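PDB 5BY3: BtGH115A from Bacteroides thetaiotaomicron, which releases alpha-linked 4-O-methyl-glucuronic acid from decorated arabinogalactans by hydrolysis, as a glycoside hydrolase of family GH115. Local coordinates for residues L46-L51 and A57-D62; Y392-W397 and K438-Q443; S412-Q417 and I444-D449. All blocks are in the same frame, centred on the assembly; numbering follows the deposited sequence.

Interaction 1. Residues L46-L51 and A57-D62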
ATOM      1  N   LEU A  46      12.544  20.941   9.478  1.00 46.97           N
ATOM      2  CA  LEU A  46      12.701  19.511   9.670  1.00 45.81           C
ATOM      3  C   LEU A  46      14.163  19.118   9.663  1.00 44.28           C
ATOM      4  O   LEU A  46      14.554  18.299  10.457  1.00 47.87           O
ATOM      5  CB  LEU A  46      11.975  18.719   8.592  1.00 48.53           C
ATOM      6  CG  LEU A  46      10.594  18.177   8.915  1.00 52.54           C
ATOM      7  CD1 LEU A  46      10.108  17.331   7.744  1.00 46.97           C
ATOM      8  CD2 LEU A  46      10.589  17.393  10.229  1.00 49.52           C
ATOM      9  N   LEU A  47      14.968  19.722   8.792  1.00 41.83           N
ATOM     10  CA  LEU A  47      16.404  19.405   8.756  1.00 41.79           C
ATOM     11  C   LEU A  47      17.120  19.882  10.016  1.00 42.07           C
ATOM     12  O   LEU A  47      17.999  19.193  10.550  1.00 45.18           O
ATOM     13  CB  LEU A  47      17.082  19.949   7.489  1.00 36.37           C
ATOM     14  CG  LEU A  47      18.587  19.741   7.339  1.00 38.62           C
ATOM     15  CD1 LEU A  47      18.992  18.307   7.078  1.00 38.65           C
ATOM     16  CD2 LEU A  47      19.112  20.595   6.215  1.00 42.53           C
ATOM     17  N   SER A  48      16.728  21.057  10.478  1.00 36.69           N
ATOM     18  CA  SER A  48      17.345  21.692  11.619  1.00 39.93           C
ATOM     19  C   SER A  48      17.093  20.831  12.809  1.00 41.38           C
ATOM     20  O   SER A  48      18.009  20.569  13.596  1.00 46.21           O
ATOM     21  CB  SER A  48      16.746  23.074  11.862  1.00 38.93           C
ATOM     22  OG  SER A  48      16.855  23.799  10.681  1.00 46.08           O
ATOM     23  N   ARG A  49      15.843  20.387  12.924  1.00 42.28           N
ATOM     24  CA  ARG A  49      15.467  19.403  13.935  1.00 45.52           C
ATOM     25  C   ARG A  49      16.406  18.170  13.920  1.00 43.61           C
ATOM     26  O   ARG A  49      16.823  17.701  14.971  1.00 46.07           O
ATOM     27  CB  ARG A  49      14.009  19.020  13.730  1.00 45.79           C
ATOM     28  CG  ARG A  49      13.440  18.164  14.828  1.00 52.72           C
ATOM     29  CD  ARG A  49      11.936  18.186  14.712  1.00 57.29           C
ATOM     30  NE  ARG A  49      11.427  16.956  14.142  1.00 57.64           N
ATOM     31  CZ  ARG A  49      10.174  16.787  13.727  1.00 62.72           C
ATOM     32  NH1 ARG A  49       9.288  17.775  13.784  1.00 60.82           N
ATOM     33  NH2 ARG A  49       9.808  15.612  13.243  1.00 69.97           N
ATOM     34  N   ASP A  50      16.766  17.709  12.718  1.00 43.14           N
ATOM     35  CA  ASP A  50      17.616  16.537  12.525  1.00 46.10           C
ATOM     36  C   ASP A  50      19.072  16.859  12.730  1.00 43.88           C
ATOM     37  O   ASP A  50      19.780  16.056  13.305  1.00 49.79           O
ATOM     38  CB  ASP A  50      17.372  15.898  11.144  1.00 46.72           C
ATOM     39  CG  ASP A  50      15.918  15.494  10.942  1.00 52.53           C
ATOM     40  OD1 ASP A  50      15.154  15.401  11.955  1.00 54.44           O
ATOM     41  OD2 ASP A  50      15.526  15.302   9.766  1.00 56.57           O
ATOM     42  N   LEU A  51      19.517  18.035  12.274  1.00 46.61           N
ATOM     43  CA  LEU A  51      20.859  18.553  12.583  1.00 44.16           C
ATOM     44  C   LEU A  51      21.164  18.624  14.099  1.00 45.67           C
ATOM     45  O   LEU A  51      22.250  18.231  14.524  1.00 49.79           O
ATOM     46  CB  LEU A  51      21.062  19.929  11.922  1.00 43.40           C
ATOM     47  CG  LEU A  51      21.478  19.863  10.448  1.00 43.92           C
ATOM     48  CD1 LEU A  51      21.059  21.148   9.763  1.00 42.65           C
ATOM     49  CD2 LEU A  51      22.956  19.600  10.243  1.00 36.42           C
ATOM     50  N   ALA A  57      23.854  20.228  16.551  1.00 48.90           N
ATOM     51  CA  ALA A  57      24.254  21.346  15.721  1.00 53.08           C
ATOM     52  C   ALA A  57      23.058  22.250  15.470  1.00 53.04           C
ATOM     53  O   ALA A  57      22.061  21.819  14.886  1.00 49.90           O
ATOM     54  CB  ALA A  57      24.845  20.839  14.411  1.00 48.72           C
ATOM     55  N   THR A  58      23.150  23.492  15.946  1.00 55.04           N
ATOM     56  CA  THR A  58      22.040  24.450  15.805  1.00 54.15           C
ATOM     57  C   THR A  58      22.155  25.180  14.472  1.00 53.55           C
ATOM     58  O   THR A  58      23.167  25.827  14.192  1.00 59.43           O
ATOM     59  CB  THR A  58      22.003  25.450  16.966  1.00 53.89           C
ATOM     60  OG1 THR A  58      22.123  24.732  18.199  1.00 52.83           O
ATOM     61  CG2 THR A  58      20.699  26.301  16.961  1.00 46.50           C
ATOM     62  N   ALA A  59      21.116  25.037  13.656  1.00 48.27           N
ATOM     63  CA  ALA A  59      21.050  25.646  12.342  1.00 51.40           C
ATOM     64  C   ALA A  59      20.650  27.125  12.430  1.00 52.74           C
ATOM     65  O   ALA A  59      19.697  27.479  13.141  1.00 52.07           O
ATOM     66  CB  ALA A  59      20.069  24.876  11.487  1.00 50.56           C
ATOM     67  N   HIS A  60      21.401  27.970  11.733  1.00 54.58           N
ATOM     68  CA  HIS A  60      21.179  29.424  11.701  1.00 62.15           C
ATOM     69  C   HIS A  60      20.836  29.799  10.263  1.00 65.59           C
ATOM     70  O   HIS A  60      21.686  29.689   9.365  1.00 62.75           O
ATOM     71  CB  HIS A  60      22.436  30.210  12.151  1.00 66.69           C
ATOM     72  CG  HIS A  60      22.890  29.923  13.557  1.00 78.90           C
ATOM     73  ND1 HIS A  60      24.122  30.330  14.033  1.00 81.11           N
ATOM     74  CD2 HIS A  60      22.284  29.280  14.591  1.00 77.46           C
ATOM     75  CE1 HIS A  60      24.254  29.955  15.295  1.00 79.79           C
ATOM     76  NE2 HIS A  60      23.154  29.313  15.655  1.00 78.92           N
ATOM     77  N   ILE A  61      19.599  30.229  10.034  1.00 67.38           N
ATOM     78  CA  ILE A  61      19.174  30.638   8.685  1.00 73.26           C
ATOM     79  C   ILE A  61      19.544  32.105   8.412  1.00 74.77           C
ATOM     80  O   ILE A  61      18.893  33.018   8.931  1.00 73.84           O
ATOM     81  CB  ILE A  61      17.649  30.392   8.435  1.00 83.29           C
ATOM     82  CG1 ILE A  61      17.178  28.992   8.931  1.00 82.76           C
ATOM     83  CG2 ILE A  61      17.248  30.707   6.985  1.00 81.36           C
ATOM     84  CD1 ILE A  61      17.622  27.778   8.129  1.00 77.83           C
ATOM     85  N   ASP A  62      20.605  32.313   7.624  1.00 73.25           N
ATOM     86  CA  ASP A  62      20.909  33.613   7.034  1.00 73.88           C
ATOM     87  C   ASP A  62      20.242  33.688   5.633  1.00 78.63           C
ATOM     88  O   ASP A  62      19.664  32.703   5.153  1.00 78.89           O
ATOM     89  CB  ASP A  62      22.431  33.837   7.004  1.00 77.33           C
ATOM     90  CG  ASP A  62      22.825  35.292   6.689  1.00 84.33           C
ATOM     91  OD1 ASP A  62      23.105  36.073   7.624  1.00 81.58           O
ATOM     92  OD2 ASP A  62      22.866  35.657   5.493  1.00 86.72           O
TER
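A57 and A59 turn their methyl groups against L51 and S48, so that the turn after helix 38-55 and the first residue of strand 59-62 rest on the C-terminal half of the helix. The polar tie is a backbone one: A57 N donates to L51 O over 3.3 Å, with 152° at the hydrogen. The amide approaches from above the carbonyl plane, 42° out of it, so the bond is tilted as well as long. Beside it A57 CB lies 3.7 Å from L51 O, and L51 CB 3.7 Å from A57 O. Two residues on, A59 CB meets the hydroxyl end of S48, 3.5 Å from S48 OG, and is also 4.2 Å from L51 CD1. The methyl thus bridges two consecutive turns of the helix.

S48 OG sits beside its own backbone N, opposite the carbonyl carbon (chi1 -54°). From there it bonds back to L44 O, one turn earlier, and meets the strand only through van der Waals contact. The L51 side chain continues into the core on V28 and I30, and A59 also rests on I30. Strand 59-62 is fixed by backbone bonds of T58 and H60 to strand 28-31, so the contact closes a beta-alpha-beta unit at an outer edge of the six-stranded mixed sheet. On the helix's far side, salt bridges from R49 to E201 and D50 to R205 tie it to helix 193-205, and R49 also bridges to E133.

Chemically the contact is small and mixed: one backbone bond, one apolar pair, and methyls set against oxygen atoms. One long backbone bond spans the turn between helix and strand, the small alanines probably allow the close approach, and the S48 hydroxyl is satisfied within its own helix.

Interaction 2. Residues Y392-W397 and K438-Q443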
ATOM      1  N   TYR A 392      -4.403   1.850  -4.862  1.00 40.45           N
ATOM      2  CA  TYR A 392      -4.005   0.527  -4.368  1.00 37.20           C
ATOM      3  C   TYR A 392      -4.319   0.387  -2.876  1.00 35.63           C
ATOM      4  O   TYR A 392      -4.270   1.384  -2.149  1.00 33.66           O
ATOM      5  CB  TYR A 392      -2.507   0.325  -4.593  1.00 36.03           C
ATOM      6  CG  TYR A 392      -2.014  -1.132  -4.616  1.00 38.81           C
ATOM      7  CD1 TYR A 392      -2.042  -1.880  -5.784  1.00 38.82           C
ATOM      8  CD2 TYR A 392      -1.484  -1.736  -3.475  1.00 39.85           C
ATOM      9  CE1 TYR A 392      -1.575  -3.190  -5.811  1.00 41.14           C
ATOM     10  CE2 TYR A 392      -1.010  -3.035  -3.496  1.00 39.86           C
ATOM     11  CZ  TYR A 392      -1.060  -3.754  -4.673  1.00 42.78           C
ATOM     12  OH  TYR A 392      -0.594  -5.040  -4.720  1.00 38.77           O
ATOM     13  N   HIS A 393      -4.622  -0.839  -2.433  1.00 33.21           N
ATOM     14  CA  HIS A 393      -4.982  -1.114  -1.042  1.00 38.09           C
ATOM     15  C   HIS A 393      -3.955  -1.964  -0.319  1.00 37.21           C
ATOM     16  O   HIS A 393      -3.627  -3.047  -0.796  1.00 37.70           O
ATOM     17  CB  HIS A 393      -6.331  -1.849  -0.949  1.00 38.79           C
ATOM     18  CG  HIS A 393      -7.524  -0.978  -1.168  1.00 42.75           C
ATOM     19  ND1 HIS A 393      -7.948  -0.596  -2.426  1.00 46.41           N
ATOM     20  CD2 HIS A 393      -8.400  -0.434  -0.293  1.00 40.43           C
ATOM     21  CE1 HIS A 393      -9.032   0.151  -2.315  1.00 45.20           C
ATOM     22  NE2 HIS A 393      -9.328   0.263  -1.031  1.00 44.79           N
ATOM     23  N   VAL A 394      -3.462  -1.486   0.822  1.00 34.55           N
ATOM     24  CA  VAL A 394      -2.792  -2.385   1.811  1.00 36.77           C
ATOM     25  C   VAL A 394      -3.645  -2.541   3.082  1.00 37.59           C
ATOM     26  O   VAL A 394      -3.245  -3.167   4.049  1.00 38.55           O
ATOM     27  CB  VAL A 394      -1.328  -1.985   2.171  1.00 35.53           C
ATOM     28  CG1 VAL A 394      -0.402  -2.110   0.954  1.00 31.05           C
ATOM     29  CG2 VAL A 394      -1.268  -0.601   2.791  1.00 34.16           C
ATOM     30  N   SER A 395      -4.855  -1.984   3.026  1.00 40.93           N
ATOM     31  CA  SER A 395      -5.854  -2.088   4.097  1.00 41.95           C
ATOM     32  C   SER A 395      -7.276  -2.002   3.497  1.00 39.18           C
ATOM     33  O   SER A 395      -7.490  -1.325   2.502  1.00 34.51           O
ATOM     34  CB  SER A 395      -5.602  -1.002   5.145  1.00 37.63           C
ATOM     35  OG  SER A 395      -6.629  -1.007   6.105  1.00 45.47           O
ATOM     36  N   TYR A 396      -8.243  -2.701   4.075  1.00 35.81           N
ATOM     37  CA  TYR A 396      -9.566  -2.643   3.488  1.00 36.27           C
ATOM     38  C   TYR A 396     -10.683  -3.054   4.407  1.00 35.02           C
ATOM     39  O   TYR A 396     -10.514  -3.926   5.262  1.00 37.55           O
ATOM     40  CB  TYR A 396      -9.588  -3.507   2.231  1.00 35.82           C
ATOM     41  CG  TYR A 396     -10.884  -3.575   1.506  1.00 35.91           C
ATOM     42  CD1 TYR A 396     -11.383  -2.467   0.851  1.00 35.97           C
ATOM     43  CD2 TYR A 396     -11.606  -4.769   1.449  1.00 38.38           C
ATOM     44  CE1 TYR A 396     -12.595  -2.518   0.167  1.00 35.07           C
ATOM     45  CE2 TYR A 396     -12.799  -4.845   0.732  1.00 41.51           C
ATOM     46  CZ  TYR A 396     -13.296  -3.705   0.102  1.00 40.96           C
ATOM     47  OH  TYR A 396     -14.460  -3.753  -0.633  1.00 39.17           O
ATOM     48  N   TRP A 397     -11.839  -2.439   4.196  1.00 37.73           N
ATOM     49  CA  TRP A 397     -13.092  -2.870   4.851  1.00 39.66           C
ATOM     50  C   TRP A 397     -14.026  -3.297   3.736  1.00 36.68           C
ATOM     51  O   TRP A 397     -14.353  -2.488   2.885  1.00 40.07           O
ATOM     52  CB  TRP A 397     -13.670  -1.705   5.682  1.00 37.57           C
ATOM     53  CG  TRP A 397     -15.161  -1.753   6.042  1.00 38.60           C
ATOM     54  CD1 TRP A 397     -16.095  -2.700   5.672  1.00 38.19           C
ATOM     55  CD2 TRP A 397     -15.863  -0.804   6.824  1.00 37.71           C
ATOM     56  NE1 TRP A 397     -17.321  -2.402   6.186  1.00 38.20           N
ATOM     57  CE2 TRP A 397     -17.227  -1.235   6.886  1.00 38.95           C
ATOM     58  CE3 TRP A 397     -15.486   0.381   7.489  1.00 42.09           C
ATOM     59  CZ2 TRP A 397     -18.215  -0.533   7.601  1.00 41.57           C
ATOM     60  CZ3 TRP A 397     -16.482   1.106   8.207  1.00 46.29           C
ATOM     61  CH2 TRP A 397     -17.830   0.636   8.257  1.00 47.45           C
ATOM     62  N   LYS A 438       0.004   3.153  10.844  1.00 40.35           N
ATOM     63  CA  LYS A 438       0.550   2.025  11.633  1.00 42.83           C
ATOM     64  C   LYS A 438      -0.499   0.891  11.567  1.00 39.52           C
ATOM     65  O   LYS A 438      -1.673   1.180  11.702  1.00 40.41           O
ATOM     66  CB  LYS A 438       0.891   2.482  13.073  1.00 38.94           C
ATOM     67  CG  LYS A 438       1.775   3.751  13.086  1.00 40.26           C
ATOM     68  CD  LYS A 438       2.062   4.337  14.474  1.00 40.35           C
ATOM     69  CE  LYS A 438       2.887   3.399  15.336  1.00 41.58           C
ATOM     70  NZ  LYS A 438       4.176   2.995  14.693  1.00 40.01           N
ATOM     71  N   PRO A 439      -0.124  -0.367  11.319  1.00 37.57           N
ATOM     72  CA  PRO A 439       1.248  -0.846  11.344  1.00 37.36           C
ATOM     73  C   PRO A 439       1.715  -1.364   9.954  1.00 39.20           C
ATOM     74  O   PRO A 439       2.081  -2.526   9.822  1.00 40.29           O
ATOM     75  CB  PRO A 439       1.124  -2.012  12.323  1.00 35.40           C
ATOM     76  CG  PRO A 439      -0.198  -2.670  11.923  1.00 37.62           C
ATOM     77  CD  PRO A 439      -1.085  -1.480  11.520  1.00 38.31           C
ATOM     78  N   ALA A 440       1.662  -0.509   8.945  1.00 41.49           N
ATOM     79  CA  ALA A 440       1.982  -0.812   7.546  1.00 40.36           C
ATOM     80  C   ALA A 440       3.209  -0.040   7.119  1.00 44.35           C
ATOM     81  O   ALA A 440       3.428   0.166   5.895  1.00 42.15           O
ATOM     82  CB  ALA A 440       0.817  -0.380   6.650  1.00 37.40           C
ATOM     83  N   GLU A 441       3.954   0.445   8.122  1.00 37.37           N
ATOM     84  CA  GLU A 441       5.135   1.250   7.927  1.00 38.50           C
ATOM     85  C   GLU A 441       6.033   0.730   6.797  1.00 39.63           C
ATOM     86  O   GLU A 441       6.501   1.483   5.920  1.00 40.10           O
ATOM     87  CB  GLU A 441       5.950   1.288   9.209  1.00 40.18           C
ATOM     88  CG  GLU A 441       5.264   1.945  10.407  1.00 42.01           C
ATOM     89  CD  GLU A 441       4.613   0.954  11.373  1.00 42.04           C
ATOM     90  OE1 GLU A 441       4.415  -0.234  11.028  1.00 34.62           O
ATOM     91  OE2 GLU A 441       4.315   1.379  12.516  1.00 44.12           O
ATOM     92  N   TYR A 442       6.267  -0.571   6.800  1.00 37.80           N
ATOM     93  CA  TYR A 442       7.155  -1.113   5.826  1.00 34.49           C
ATOM     94  C   TYR A 442       6.558  -1.025   4.400  1.00 37.72           C
ATOM     95  O   TYR A 442       7.212  -0.440   3.508  1.00 41.75           O
ATOM     96  CB  TYR A 442       7.642  -2.543   6.174  1.00 35.67           C
ATOM     97  CG  TYR A 442       8.533  -3.028   5.043  1.00 38.25           C
ATOM     98  CD1 TYR A 442       9.783  -2.440   4.829  1.00 36.00           C
ATOM     99  CD2 TYR A 442       8.081  -3.974   4.111  1.00 37.31           C
ATOM    100  CE1 TYR A 442      10.567  -2.820   3.765  1.00 38.51           C
ATOM    101  CE2 TYR A 442       8.883  -4.357   3.030  1.00 40.62           C
ATOM    102  CZ  TYR A 442      10.122  -3.769   2.880  1.00 36.37           C
ATOM    103  OH  TYR A 442      10.938  -4.103   1.847  1.00 42.44           O
ATOM    104  N   GLN A 443       5.352  -1.577   4.190  1.00 30.84           N
ATOM    105  CA  GLN A 443       4.710  -1.567   2.844  1.00 34.65           C
ATOM    106  C   GLN A 443       4.580  -0.152   2.239  1.00 36.38           C
ATOM    107  O   GLN A 443       4.804   0.042   1.036  1.00 37.82           O
ATOM    108  CB  GLN A 443       3.342  -2.254   2.838  1.00 33.24           C
ATOM    109  CG  GLN A 443       3.358  -3.763   3.139  1.00 36.66           C
ATOM    110  CD  GLN A 443       3.204  -4.127   4.631  1.00 34.99           C
ATOM    111  OE1 GLN A 443       3.387  -3.282   5.520  1.00 41.86           O
ATOM    112  NE2 GLN A 443       2.880  -5.392   4.909  1.00 32.99           N
TER
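K438 NZ is gripped from several directions just before the turn that presents A440 and Q443 to V394. Within 438-443 it makes a salt bridge to E441 OE2 at 2.7 Å, meeting that oxygen nearly along its C-O bond. E557 OE1 adds a second carboxylate, W135 O accepts a hydrogen bond, and W611 is a cation-pi partner. The two acids probably keep the ammonium charged. A cis peptide joins K438 to P439, and A440 follows at the N-cap position of helix 441-452.

The contact itself is made by V394, which spreads its two methyls over this first turn. V394 CG1 lies 4.2 Å from Q443 CB, and V394 CG2 is 4.4 Å from A440 CB. A chi1 of -65° sets CG1 opposite the carbonyl carbon and CG2 between N and carbonyl, so that each branch finds its own partner. Past its CB the Q443 chain bends at chi2 (91°), carrying the amide off V394: OE1 bonds with S407 OG, and NE2 donates to M409 O. A buried polar end is thereby satisfied while the aliphatic base packs.

In the (beta/alpha)8 barrel of this family, strand 388-393 is the seventh strand and helix 441-452 follows the eighth. V394 leaves the C-terminal end of its strand, the end where such barrels carry their active sites, and the nickel ion at L404 and D436 is about 8 Å from the A440 side chain. The strand between them in the chain, 429-433, lies alongside: V394 bonds with N433 through the backbone and touches L432. Helices 411-423 (I414) and 476-495 (Y490) pack on Q443.

Interaction 3. Residues S412-Q417 and I444-D449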
ATOM      1  N   SER A 412       6.381  -8.843  -1.946  1.00 31.45           N
ATOM      2  CA  SER A 412       6.550  -9.493  -3.219  1.00 35.74           C
ATOM      3  C   SER A 412       5.377  -9.255  -4.167  1.00 38.34           C
ATOM      4  O   SER A 412       5.575  -9.258  -5.372  1.00 37.68           O
ATOM      5  CB  SER A 412       6.685 -10.984  -3.020  1.00 34.27           C
ATOM      6  OG  SER A 412       7.920 -11.248  -2.415  1.00 43.22           O
ATOM      7  N   LEU A 413       4.176  -9.068  -3.607  1.00 38.91           N
ATOM      8  CA  LEU A 413       2.960  -8.930  -4.387  1.00 36.73           C
ATOM      9  C   LEU A 413       2.782  -7.444  -4.707  1.00 39.65           C
ATOM     10  O   LEU A 413       2.427  -7.078  -5.850  1.00 36.95           O
ATOM     11  CB  LEU A 413       1.752  -9.559  -3.676  1.00 34.19           C
ATOM     12  CG  LEU A 413       0.334  -9.117  -4.116  1.00 39.73           C
ATOM     13  CD1 LEU A 413      -0.028  -9.672  -5.502  1.00 29.56           C
ATOM     14  CD2 LEU A 413      -0.707  -9.482  -3.063  1.00 33.48           C
ATOM     15  N   ILE A 414       3.046  -6.600  -3.712  1.00 34.52           N
ATOM     16  CA  ILE A 414       3.031  -5.195  -3.935  1.00 35.88           C
ATOM     17  C   ILE A 414       4.021  -4.949  -5.075  1.00 41.23           C
ATOM     18  O   ILE A 414       3.624  -4.385  -6.109  1.00 43.37           O
ATOM     19  CB  ILE A 414       3.350  -4.393  -2.656  1.00 35.41           C
ATOM     20  CG1 ILE A 414       2.263  -4.625  -1.607  1.00 33.38           C
ATOM     21  CG2 ILE A 414       3.531  -2.880  -2.929  1.00 32.46           C
ATOM     22  CD1 ILE A 414       2.745  -4.153  -0.243  1.00 33.82           C
ATOM     23  N   TYR A 415       5.274  -5.398  -4.904  1.00 42.29           N
ATOM     24  CA  TYR A 415       6.292  -5.229  -5.931  1.00 40.52           C
ATOM     25  C   TYR A 415       5.805  -5.624  -7.313  1.00 43.95           C
ATOM     26  O   TYR A 415       5.823  -4.775  -8.219  1.00 39.89           O
ATOM     27  CB  TYR A 415       7.563  -6.005  -5.657  1.00 39.76           C
ATOM     28  CG  TYR A 415       8.572  -5.788  -6.764  1.00 39.90           C
ATOM     29  CD1 TYR A 415       9.151  -4.543  -6.947  1.00 40.51           C
ATOM     30  CD2 TYR A 415       8.915  -6.816  -7.667  1.00 45.27           C
ATOM     31  CE1 TYR A 415      10.038  -4.300  -7.995  1.00 43.74           C
ATOM     32  CE2 TYR A 415       9.840  -6.598  -8.712  1.00 43.56           C
ATOM     33  CZ  TYR A 415      10.392  -5.329  -8.859  1.00 45.54           C
ATOM     34  OH  TYR A 415      11.301  -5.050  -9.849  1.00 50.15           O
ATOM     35  N   GLN A 416       5.374  -6.888  -7.480  1.00 44.05           N
ATOM     36  CA  GLN A 416       5.083  -7.360  -8.819  1.00 45.67           C
ATOM     37  C   GLN A 416       3.897  -6.666  -9.497  1.00 45.57           C
ATOM     38  O   GLN A 416       3.910  -6.488 -10.714  1.00 57.19           O
ATOM     39  CB  GLN A 416       5.044  -8.885  -8.929  1.00 43.29           C
ATOM     40  CG  GLN A 416       3.677  -9.554  -8.846  1.00 55.54           C
ATOM     41  CD  GLN A 416       2.844  -9.566 -10.131  1.00 50.71           C
ATOM     42  OE1 GLN A 416       3.333  -9.714 -11.256  1.00 51.51           O
ATOM     43  NE2 GLN A 416       1.556  -9.439  -9.943  1.00 58.37           N
ATOM     44  N   GLN A 417       2.893  -6.290  -8.721  1.00 39.29           N
ATOM     45  CA  GLN A 417       1.761  -5.603  -9.255  1.00 39.13           C
ATOM     46  C   GLN A 417       2.122  -4.184  -9.656  1.00 41.92           C
ATOM     47  O   GLN A 417       1.716  -3.738 -10.733  1.00 39.44           O
ATOM     48  CB  GLN A 417       0.582  -5.624  -8.284  1.00 39.51           C
ATOM     49  CG  GLN A 417      -0.192  -6.952  -8.260  1.00 36.06           C
ATOM     50  CD  GLN A 417      -0.930  -7.212  -9.575  1.00 39.11           C
ATOM     51  OE1 GLN A 417      -0.679  -8.221 -10.262  1.00 36.47           O
ATOM     52  NE2 GLN A 417      -1.835  -6.280  -9.945  1.00 37.13           N
ATOM     53  N   ILE A 444       4.272   0.815   3.105  1.00 35.98           N
ATOM     54  CA  ILE A 444       4.121   2.202   2.753  1.00 35.62           C
ATOM     55  C   ILE A 444       5.453   2.703   2.207  1.00 37.51           C
ATOM     56  O   ILE A 444       5.491   3.347   1.158  1.00 41.10           O
ATOM     57  CB  ILE A 444       3.652   3.045   3.966  1.00 37.17           C
ATOM     58  CG1 ILE A 444       2.214   2.659   4.369  1.00 35.57           C
ATOM     59  CG2 ILE A 444       3.753   4.556   3.688  1.00 37.58           C
ATOM     60  CD1 ILE A 444       1.773   3.158   5.744  1.00 27.96           C
ATOM     61  N   GLU A 445       6.544   2.404   2.892  1.00 35.22           N
ATOM     62  CA  GLU A 445       7.819   2.918   2.439  1.00 34.80           C
ATOM     63  C   GLU A 445       8.256   2.220   1.143  1.00 37.31           C
ATOM     64  O   GLU A 445       8.831   2.852   0.242  1.00 42.22           O
ATOM     65  CB  GLU A 445       8.882   2.782   3.521  1.00 36.66           C
ATOM     66  CG  GLU A 445      10.191   3.481   3.169  1.00 39.52           C
ATOM     67  CD  GLU A 445      11.193   3.482   4.300  1.00 43.05           C
ATOM     68  OE1 GLU A 445      10.788   3.414   5.478  1.00 43.21           O
ATOM     69  OE2 GLU A 445      12.405   3.569   4.003  1.00 46.06           O
ATOM     70  N   LEU A 446       7.972   0.930   1.035  1.00 35.98           N
ATOM     71  CA  LEU A 446       8.213   0.228  -0.212  1.00 35.88           C
ATOM     72  C   LEU A 446       7.462   0.919  -1.375  1.00 38.38           C
ATOM     73  O   LEU A 446       8.069   1.313  -2.357  1.00 43.89           O
ATOM     74  CB  LEU A 446       7.818  -1.247  -0.093  1.00 32.79           C
ATOM     75  CG  LEU A 446       8.035  -2.149  -1.332  1.00 34.12           C
ATOM     76  CD1 LEU A 446       9.505  -2.164  -1.824  1.00 33.99           C
ATOM     77  CD2 LEU A 446       7.523  -3.555  -1.015  1.00 31.44           C
ATOM     78  N   PHE A 447       6.146   1.065  -1.238  1.00 36.24           N
ATOM     79  CA  PHE A 447       5.341   1.753  -2.206  1.00 35.56           C
ATOM     80  C   PHE A 447       5.944   3.125  -2.555  1.00 37.08           C
ATOM     81  O   PHE A 447       6.025   3.477  -3.718  1.00 33.45           O
ATOM     82  CB  PHE A 447       3.931   1.909  -1.627  1.00 38.98           C
ATOM     83  CG  PHE A 447       2.866   2.247  -2.641  1.00 36.86           C
ATOM     84  CD1 PHE A 447       2.549   3.575  -2.925  1.00 37.22           C
ATOM     85  CD2 PHE A 447       2.150   1.231  -3.285  1.00 37.60           C
ATOM     86  CE1 PHE A 447       1.559   3.888  -3.853  1.00 34.95           C
ATOM     87  CE2 PHE A 447       1.151   1.542  -4.203  1.00 34.99           C
ATOM     88  CZ  PHE A 447       0.860   2.873  -4.471  1.00 33.41           C
HETATM   89  N   MSE A 448       6.382   3.876  -1.547  1.00 36.07           N
HETATM   90  CA  MSE A 448       6.823   5.265  -1.758  1.00 37.89           C
HETATM   91  C   MSE A 448       8.168   5.305  -2.412  1.00 36.29           C
HETATM   92  O   MSE A 448       8.407   6.210  -3.224  1.00 38.69           O
HETATM   93  CB  MSE A 448       6.811   6.181  -0.522  1.00 37.54           C
HETATM   94  CG  MSE A 448       5.411   6.430   0.033  1.00 42.27           C
HETATM   95 SE   MSE A 448       4.111   7.118  -1.290  1.00 43.95          SE
HETATM   96  CE  MSE A 448       2.545   6.273  -0.492  1.00 36.88           C
ATOM     97  N   ASP A 449       9.030   4.347  -2.060  1.00 34.82           N
ATOM     98  CA  ASP A 449      10.307   4.107  -2.764  1.00 39.08           C
ATOM     99  C   ASP A 449      10.092   3.763  -4.231  1.00 41.83           C
ATOM    100  O   ASP A 449      10.813   4.278  -5.090  1.00 43.11           O
ATOM    101  CB  ASP A 449      11.143   2.987  -2.112  1.00 36.74           C
ATOM    102  CG  ASP A 449      11.835   3.428  -0.807  1.00 39.21           C
ATOM    103  OD1 ASP A 449      11.906   4.642  -0.541  1.00 43.85           O
ATOM    104  OD2 ASP A 449      12.296   2.556  -0.035  1.00 35.00           O
TER
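Helices 411-423 and 441-452 run side by side in the same sense, and I414 faces F447 at their nearest approach, 7.5 Å between CA atoms. Each segment is regular: Q416 N bonds to S412 O on one, and M448 N to I444 O at 2.9 Å on the other. No hydrogen bond crosses between them.

A single branch of I414 does the touching. Its CG2 methyl lies opposite the backbone N (chi1 -64° for CG1) and points into the angle between L446 and F447. There I414 CG2 is 4.5 Å from L446 CD2 and 4.4 Å from F447 CD2. At the phenyl it comes to the ring edge, near the ring plane. L446 extends its CG opposite its own backbone N (chi1 -179°), which carries its methyls across to the neighbouring helix. Contacts at these distances are gentle, and the fit is purely apolar, without polar atoms to orient it.

Further round helix 441-452, charged groups are tied elsewhere: E445 forms a salt bridge with R472 and accepts from W132 and W469, while D449 bonds to H465. Y415 OH bonds with S458 OG.

Both helices belong to the outer layer of the (beta/alpha)8 barrel, as the helices after its seventh and eighth strands. Strand 388-393 lies beneath through Y392, which touches both I414 and F447, and strand 429-433 beneath through L432, against F447, I444 and M448; W430 also meets the F447 ring. On another side helix 462-473 covers Y415 by V462 and L446 by H465.

How the interactions relate
From the N terminus, interaction 1 closes first, a short loop turning helix 38-55 into the edge strand of the N-terminal mixed sheet. It stands apart, its centre about 33 Å from that of interaction 2 and about 32 Å from that of interaction 3. The other two cross: the chain passes 392-397, 412-417, 438-443 and 444-449 in turn, so the loop of interaction 2 is still open when that of interaction 3 begins. Sharing helix 441-452, they also touch, Q443 CG lying 3.5 Å from I414 CD1. Together they bind the last two beta-alpha units of the barrel, one at the strand ends and the other between the helices.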